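Local coordinates for protein acetyl transferase (Salmonella typhimurium, PDB 1S7K) that catalyses transfer of an acetyl group, as a GNAT-family enzyme probably from acetyl-CoA, to the N-terminal amine of ribosomal protein L7/L12, at residues A[82-87]-A[100-105]; A[73-78]-A[111-116]; A[154-159]-A[172-177]. All coordinates share one frame; numbering follows the deposited sequence.

Interaction 1: residues A[82-87]-A[100-105]; sequences AGVLSF and GYWLDE
Val84 and Trp102 form a hydrogen-bonded antiparallel pair whose side chains rise on the same face of the sheet. The indole turns back over its partner strand because CG of Trp102 stands between the backbone N and the carbonyl carbon (chi1 67°). This brings the pyrrole end of the ring system onto the valine: NE1 of Trp102 lies 3.6 Å from CB of Val84, and CG2 of Val84 comes 3.9 Å from CE2 of Trp102. The valine approaches the indole obliquely.

The opposite face carries Leu85, Tyr101 and Leu103. CD1 of Leu85 touches CB of Tyr101 at 3.9 Å, whereas the phenol ring itself leads away from the leucine strand. Leu103 extends CD2 to 3.7 Å from the backbone O of Ala82. At Gly83, a non-hydrogen-bonded pair with Leu103, the CA atoms of the two residues are 4.1 Å apart, and CA of Gly83 is 3.2 Å from O of Trp102.

Paired bonds join Val84 to Trp102 and Ser86 to Gly100. Beyond Leu103 the pairing ends with Asp104 N donating to Ala82 O, a bond of 2.8 Å that is almost straight (172° at the hydrogen). The Asp104 carboxylate is held by Ser106, Asn34 and Lys33, just past the end of the strand.

Axes at 178° and 4.7 Å show two antiparallel neighbours, which the chain joins as the hairpin 80-91/96-103. Across the other edge of 82-87, Ala82 and Gly83 both face Ile75 of strand 71-77, a classic beta bulge. Helix 112-127 packs against Leu85 and Tyr101 through Met113, and helix 142-150 meets the Tyr101 ring; Tyr101 and Leu103 contact CoA in the cofactor-bound protein, though none is bound here.

Interaction 2: residues A[73-78]-A[111-116]; sequences YLIFCQ and GIMSQS
Ile75 and Ile112 meet through methyl groups, and no ring or side-chain amide takes part in the contact. The flat group that matters is the peptide carbonyl of Ile112, whose oxygen is gripped from opposite faces of its plane by the OG and the backbone N of Ser116. The hydroxyl bond is 2.8 Å long, with the donor tilted 28° from that plane, and it turns the serine's polar end back onto its own helix.

Between strand and helix, CG2 of Ile75 lies 3.5 Å from CG2 of Ile112 and 4.0 Å from OG of Ser116. The other branch of Ile75 ends with CD1 3.6 Å from CE of Met113. Met113 reaches it through bends at chi2 and chi3 (49° and 52°), which fold its thioether back toward the strand. Cys77 makes a looser contact, SG to CD1 of Ile112 at 4.4 Å.

With no hydrogen bond across and axes 10.3 Å apart, this is apolar helix-on-sheet packing. Gly111 occupies the N-cap, and Gly111, Ile112, Met113 and Ser114 contact CoA in the cofactor-bound protein, although this chain is empty; a glycine-rich loop leading into a helix that lies on the sheet is the cofactor-binding motif of the GNAT fold.

Interaction 3: residues A[154-159]-A[172-177]; sequences TLEGCM and VNMYAR
A classic beta bulge interrupts the C-terminal hairpin where Glu156 and Gly157 both face Met174. Glu156 N donates to Met174 O at 2.8 Å, and Gly157 N adds a weak bond to that oxygen. Met174 N answers with a nearly straight bond to Gly157 O, and the paired bonds of Met159 with Val172 follow.

On one face, Leu155 has CG anti to the backbone N (chi1 178°) and, with chi2 at 63°, puts CD1 over the centre of the Tyr175 ring, 3.9 Å from the centroid and 11° off the normal: a CH-pi contact. The same methyl, Leu155 CD1, touches CB of Asn173 at 3.5 Å. Asn145 holds both the Tyr175 hydroxyl and Asn173 ND2, so the leucine rests on anchored groups.

On the other face, Met159 SD lies 3.8 Å from Met174 CE. The bulge residue Glu156 extends to Ala176, its CD 3.4 Å from Ala176 CB, with OE2 in a salt bridge to Arg132 and OE1 bonded to the backbone N of Lys160 of the second subunit.

Backbone bonds of Asn173 and Tyr175 to Cys137 and Ile135 place strand 168-178 between 132-138 and the outermost 154-165, the order typical of the C-terminal half of a GNAT sheet; here the methionine face also packs on Met159 of the second subunit, at the dimer interface.

How the interactions relate
Following the chain, strand 71-77 opens interaction 2, which closes only when helix 112-127 begins. Within that span the hairpin 80-91/96-103 forms and closes as interaction 1, so the second contact encloses the first. The two touch directly: Ala82 N lies 2.7 Å from Ile75 O, where strands 71-77 and 80-91 run as neighbours in the sheet. Together they tie three neighbouring strands to the helix at the CoA site. Interaction 3 comes later, in series, closing a separate hairpin. Its centre is about 20 Å from that of interaction 1 and 23 Å from that of interaction 2, yet strand 132-138 connects it to 96-103 within one mixed sheet.

Interaction 1: residues A[82-87]-A[100-105]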
# COMPACT_ATOMS: atom_id res chain seq x y z
N ALA A 82 2.17 22.79 -15.78
CA ALA A 82 2.87 23.19 -14.57
C ALA A 82 3.31 22.07 -13.63
O ALA A 82 4.09 22.31 -12.74
CB ALA A 82 2.02 24.20 -13.76
N GLY A 83 2.74 20.88 -13.79
CA GLY A 83 3.17 19.78 -12.94
C GLY A 83 2.26 18.59 -13.11
O GLY A 83 1.48 18.56 -14.03
N VAL A 84 2.38 17.61 -12.21
CA VAL A 84 1.60 16.38 -12.28
C VAL A 84 0.84 16.15 -10.95
O VAL A 84 1.38 16.44 -9.90
CB VAL A 84 2.50 15.15 -12.47
CG1 VAL A 84 1.67 13.89 -12.28
CG2 VAL A 84 3.11 15.12 -13.93
N LEU A 85 -0.41 15.71 -11.01
CA LEU A 85 -1.19 15.36 -9.82
C LEU A 85 -1.67 13.91 -10.08
O LEU A 85 -2.41 13.64 -11.09
CB LEU A 85 -2.38 16.29 -9.65
CG LEU A 85 -3.27 16.00 -8.45
CD1 LEU A 85 -2.43 15.82 -7.22
CD2 LEU A 85 -4.28 17.14 -8.24
N SER A 86 -1.22 12.98 -9.22
CA SER A 86 -1.52 11.55 -9.41
C SER A 86 -2.18 10.84 -8.26
O SER A 86 -2.09 11.31 -7.12
CB SER A 86 -0.22 10.77 -9.68
OG SER A 86 0.45 11.25 -10.85
N PHE A 87 -2.85 9.73 -8.55
CA PHE A 87 -3.36 8.85 -7.54
C PHE A 87 -2.32 7.72 -7.87
O PHE A 87 -2.45 7.02 -8.89
CB PHE A 87 -4.79 8.39 -7.83
CG PHE A 87 -5.85 9.37 -7.44
CD1 PHE A 87 -7.11 9.35 -8.06
CD2 PHE A 87 -5.62 10.30 -6.45
CE1 PHE A 87 -8.11 10.27 -7.70
CE2 PHE A 87 -6.62 11.21 -6.07
CZ PHE A 87 -7.87 11.20 -6.71
N GLY A 100 -0.06 11.54 -5.17
CA GLY A 100 1.36 11.90 -5.38
C GLY A 100 1.34 13.16 -6.25
O GLY A 100 0.37 13.34 -6.91
N TYR A 101 2.31 14.06 -6.16
CA TYR A 101 2.27 15.25 -7.03
C TYR A 101 3.65 15.86 -7.12
O TYR A 101 4.53 15.57 -6.29
CB TYR A 101 1.35 16.36 -6.45
CG TYR A 101 2.05 17.27 -5.40
CD1 TYR A 101 2.50 18.56 -5.73
CD2 TYR A 101 2.23 16.83 -4.11
CE1 TYR A 101 3.14 19.40 -4.74
CE2 TYR A 101 2.86 17.66 -3.12
CZ TYR A 101 3.32 18.94 -3.44
OH TYR A 101 3.98 19.69 -2.44
N TRP A 102 3.84 16.67 -8.16
CA TRP A 102 5.06 17.45 -8.28
C TRP A 102 4.79 18.62 -9.20
O TRP A 102 4.07 18.50 -10.20
CB TRP A 102 6.26 16.60 -8.71
CG TRP A 102 6.26 16.04 -10.01
CD1 TRP A 102 5.80 14.81 -10.38
CD2 TRP A 102 6.78 16.68 -11.19
NE1 TRP A 102 6.00 14.64 -11.77
CE2 TRP A 102 6.59 15.77 -12.27
CE3 TRP A 102 7.37 17.92 -11.44
CZ2 TRP A 102 6.99 16.09 -13.60
CZ3 TRP A 102 7.77 18.23 -12.77
CH2 TRP A 102 7.57 17.32 -13.82
N LEU A 103 5.40 19.74 -8.85
CA LEU A 103 5.23 21.00 -9.56
C LEU A 103 6.54 21.54 -10.08
O LEU A 103 7.58 21.45 -9.39
CB LEU A 103 4.67 22.07 -8.59
CG LEU A 103 3.22 21.91 -8.20
CD1 LEU A 103 2.81 22.86 -7.08
CD2 LEU A 103 2.39 22.16 -9.44
N ASP A 104 6.48 22.12 -11.28
CA ASP A 104 7.65 22.78 -11.86
C ASP A 104 8.06 23.88 -10.90
O ASP A 104 7.24 24.45 -10.19
CB ASP A 104 7.32 23.46 -13.17
CG ASP A 104 8.40 24.45 -13.56
OD1 ASP A 104 9.48 23.96 -13.95
OD2 ASP A 104 8.16 25.69 -13.44
N GLU A 105 9.36 24.19 -10.92
CA GLU A 105 9.90 25.18 -10.00
C GLU A 105 9.23 26.55 -9.96
O GLU A 105 9.17 27.19 -8.91
CB GLU A 105 11.42 25.37 -10.27
CG GLU A 105 11.78 26.00 -11.61
CD GLU A 105 13.25 25.74 -11.98
OE1 GLU A 105 13.76 26.29 -12.98
OE2 GLU A 105 13.90 24.97 -11.27

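Interaction 2: residues A[73-78]-A[111-116]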
# COMPACT_ATOMS: atom_id res chain seq x y z
N TYR A 73 -2.88 12.89 -13.81
CA TYR A 73 -3.36 14.11 -14.41
C TYR A 73 -2.23 15.14 -14.52
O TYR A 73 -1.32 15.22 -13.69
CB TYR A 73 -4.53 14.69 -13.55
CG TYR A 73 -5.78 13.86 -13.54
CD1 TYR A 73 -6.74 13.98 -14.57
CD2 TYR A 73 -6.04 12.97 -12.50
CE1 TYR A 73 -7.94 13.19 -14.54
CE2 TYR A 73 -7.20 12.17 -12.48
CZ TYR A 73 -8.15 12.29 -13.50
OH TYR A 73 -9.31 11.54 -13.45
N LEU A 74 -2.32 15.96 -15.55
CA LEU A 74 -1.40 17.05 -15.79
C LEU A 74 -2.12 18.36 -15.34
O LEU A 74 -3.30 18.58 -15.68
CB LEU A 74 -1.07 17.13 -17.29
CG LEU A 74 -0.14 16.02 -17.73
CD1 LEU A 74 0.32 16.26 -19.18
CD2 LEU A 74 1.11 16.09 -16.85
N ILE A 75 -1.41 19.17 -14.57
CA ILE A 75 -1.90 20.46 -14.05
C ILE A 75 -1.48 21.54 -15.03
O ILE A 75 -0.28 21.68 -15.30
CB ILE A 75 -1.22 20.80 -12.68
CG1 ILE A 75 -1.63 19.82 -11.56
CG2 ILE A 75 -1.65 22.23 -12.20
CD1 ILE A 75 -0.57 19.94 -10.38
N PHE A 76 -2.45 22.31 -15.54
CA PHE A 76 -2.22 23.42 -16.47
C PHE A 76 -2.66 24.70 -15.82
O PHE A 76 -3.74 24.78 -15.24
CB PHE A 76 -2.99 23.24 -17.77
CG PHE A 76 -2.39 22.23 -18.66
CD1 PHE A 76 -2.77 20.88 -18.57
CD2 PHE A 76 -1.42 22.60 -19.57
CE1 PHE A 76 -2.17 19.93 -19.39
CE2 PHE A 76 -0.82 21.67 -20.40
CZ PHE A 76 -1.20 20.32 -20.30
N CYS A 77 -1.80 25.70 -15.91
CA CYS A 77 -2.10 26.99 -15.30
C CYS A 77 -2.06 27.98 -16.46
O CYS A 77 -1.00 28.12 -17.07
CB CYS A 77 -1.01 27.28 -14.26
SG CYS A 77 -0.98 29.02 -13.60
N GLN A 78 -3.18 28.65 -16.75
CA GLN A 78 -3.26 29.58 -17.89
C GLN A 78 -2.73 28.90 -19.17
O GLN A 78 -2.01 29.52 -19.96
CB GLN A 78 -2.46 30.85 -17.63
CG GLN A 78 -2.84 31.59 -16.34
CD GLN A 78 -2.45 33.07 -16.37
OE1 GLN A 78 -2.58 33.79 -15.39
NE2 GLN A 78 -1.97 33.52 -17.54
N GLY A 111 -0.38 27.51 -3.96
CA GLY A 111 -1.69 26.86 -3.77
C GLY A 111 -2.29 26.17 -4.99
O GLY A 111 -3.50 25.77 -4.99
N ILE A 112 -1.50 26.01 -6.05
CA ILE A 112 -1.98 25.38 -7.29
C ILE A 112 -2.30 23.90 -6.97
O ILE A 112 -3.31 23.36 -7.45
CB ILE A 112 -0.90 25.42 -8.39
CG1 ILE A 112 -0.69 26.90 -8.83
CG2 ILE A 112 -1.31 24.56 -9.57
CD1 ILE A 112 0.52 27.15 -9.89
N MET A 113 -1.42 23.25 -6.19
CA MET A 113 -1.68 21.84 -5.82
C MET A 113 -2.87 21.81 -4.87
O MET A 113 -3.76 21.00 -5.04
CB MET A 113 -0.43 21.22 -5.18
CG MET A 113 -0.58 19.83 -4.61
SD MET A 113 -1.37 18.66 -5.70
CE MET A 113 -0.58 18.77 -6.98
N SER A 114 -2.92 22.73 -3.92
CA SER A 114 -4.08 22.72 -2.97
C SER A 114 -5.44 22.90 -3.69
O SER A 114 -6.39 22.18 -3.38
CB SER A 114 -3.90 23.82 -1.93
OG SER A 114 -2.83 23.51 -1.04
N GLN A 115 -5.51 23.82 -4.64
CA GLN A 115 -6.77 24.05 -5.32
C GLN A 115 -7.02 22.90 -6.25
O GLN A 115 -8.15 22.40 -6.31
CB GLN A 115 -6.77 25.39 -6.10
CG GLN A 115 -6.74 26.60 -5.21
CD GLN A 115 -6.92 27.87 -5.96
OE1 GLN A 115 -7.89 28.66 -5.70
NE2 GLN A 115 -6.04 28.11 -6.91
N SER A 116 -5.96 22.42 -6.91
CA SER A 116 -6.18 21.30 -7.85
C SER A 116 -6.63 20.04 -7.11
O SER A 116 -7.54 19.31 -7.55
CB SER A 116 -4.89 20.98 -8.61
OG SER A 116 -4.65 22.04 -9.53

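Interaction 3: residues A[154-159]-A[172-177]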
# COMPACT_ATOMS: atom_id res chain seq x y z
N THR A 154 -6.48 14.54 7.87
CA THR A 154 -6.24 14.23 9.28
C THR A 154 -5.02 13.34 9.33
O THR A 154 -4.93 12.43 8.52
CB THR A 154 -7.45 13.45 9.85
OG1 THR A 154 -8.59 14.33 9.86
CG2 THR A 154 -7.12 12.99 11.30
N LEU A 155 -4.06 13.64 10.22
CA LEU A 155 -2.88 12.78 10.36
C LEU A 155 -3.34 11.53 11.13
O LEU A 155 -3.78 11.63 12.29
CB LEU A 155 -1.77 13.49 11.15
CG LEU A 155 -0.46 12.68 11.44
CD1 LEU A 155 0.23 12.32 10.16
CD2 LEU A 155 0.48 13.51 12.27
N GLU A 156 -3.30 10.39 10.46
CA GLU A 156 -3.69 9.10 11.03
C GLU A 156 -2.57 8.36 11.72
O GLU A 156 -2.83 7.48 12.57
CB GLU A 156 -4.24 8.20 9.93
CG GLU A 156 -5.53 8.76 9.35
CD GLU A 156 -6.13 7.80 8.32
OE1 GLU A 156 -7.34 7.81 8.13
OE2 GLU A 156 -5.38 7.05 7.69
N GLY A 157 -1.32 8.67 11.34
CA GLY A 157 -0.19 7.99 11.99
C GLY A 157 1.13 8.31 11.33
O GLY A 157 1.17 8.95 10.26
N CYS A 158 2.18 7.76 11.92
CA CYS A 158 3.56 7.95 11.45
C CYS A 158 4.18 6.56 11.27
O CYS A 158 4.28 5.80 12.25
CB CYS A 158 4.32 8.71 12.53
SG CYS A 158 5.96 9.12 11.94
N MET A 159 4.53 6.18 10.02
CA MET A 159 5.09 4.87 9.75
C MET A 159 6.61 4.99 9.90
O MET A 159 7.22 5.70 9.15
CB MET A 159 4.73 4.51 8.33
CG MET A 159 3.16 4.46 8.16
SD MET A 159 2.66 4.43 6.43
CE MET A 159 3.30 2.94 5.87
N VAL A 172 7.43 8.28 7.77
CA VAL A 172 6.44 8.80 6.83
C VAL A 172 5.10 9.06 7.52
O VAL A 172 4.60 8.18 8.18
CB VAL A 172 6.15 7.73 5.73
CG1 VAL A 172 5.00 8.18 4.76
CG2 VAL A 172 7.41 7.53 4.88
N ASN A 173 4.53 10.24 7.34
CA ASN A 173 3.23 10.57 7.91
C ASN A 173 2.15 10.04 6.97
O ASN A 173 2.26 10.15 5.74
CB ASN A 173 3.07 12.08 8.06
CG ASN A 173 3.76 12.62 9.31
OD1 ASN A 173 3.92 11.91 10.31
ND2 ASN A 173 4.20 13.89 9.26
N MET A 174 1.12 9.46 7.55
CA MET A 174 0.02 9.01 6.75
C MET A 174 -1.15 9.91 7.12
O MET A 174 -1.57 9.96 8.28
CB MET A 174 -0.34 7.54 7.02
CG MET A 174 -1.66 7.23 6.22
SD MET A 174 -2.13 5.48 6.25
CE MET A 174 -0.85 4.85 5.16
N TYR A 175 -1.69 10.58 6.10
CA TYR A 175 -2.82 11.53 6.22
C TYR A 175 -4.00 11.03 5.41
O TYR A 175 -3.82 10.41 4.36
CB TYR A 175 -2.45 12.88 5.61
CG TYR A 175 -1.43 13.71 6.36
CD1 TYR A 175 -1.83 14.58 7.38
CD2 TYR A 175 -0.08 13.68 6.00
CE1 TYR A 175 -0.85 15.44 8.01
CE2 TYR A 175 0.86 14.49 6.61
CZ TYR A 175 0.47 15.39 7.62
OH TYR A 175 1.43 16.28 8.17
N ALA A 176 -5.20 11.29 5.88
CA ALA A 176 -6.35 10.87 5.07
C ALA A 176 -7.49 11.85 5.15
O ALA A 176 -7.64 12.58 6.14
CB ALA A 176 -6.87 9.40 5.46
N ARG A 177 -8.26 11.90 4.08
CA ARG A 177 -9.49 12.68 4.05
C ARG A 177 -10.56 11.80 3.44
O ARG A 177 -10.30 11.18 2.38
CB ARG A 177 -9.35 13.92 3.15
CG ARG A 177 -10.52 14.88 3.41
CD ARG A 177 -10.18 16.33 3.01
NE ARG A 177 -11.41 17.05 2.78
CZ ARG A 177 -11.53 18.14 2.03
NH1 ARG A 177 -10.47 18.69 1.45
NH2 ARG A 177 -12.76 18.62 1.78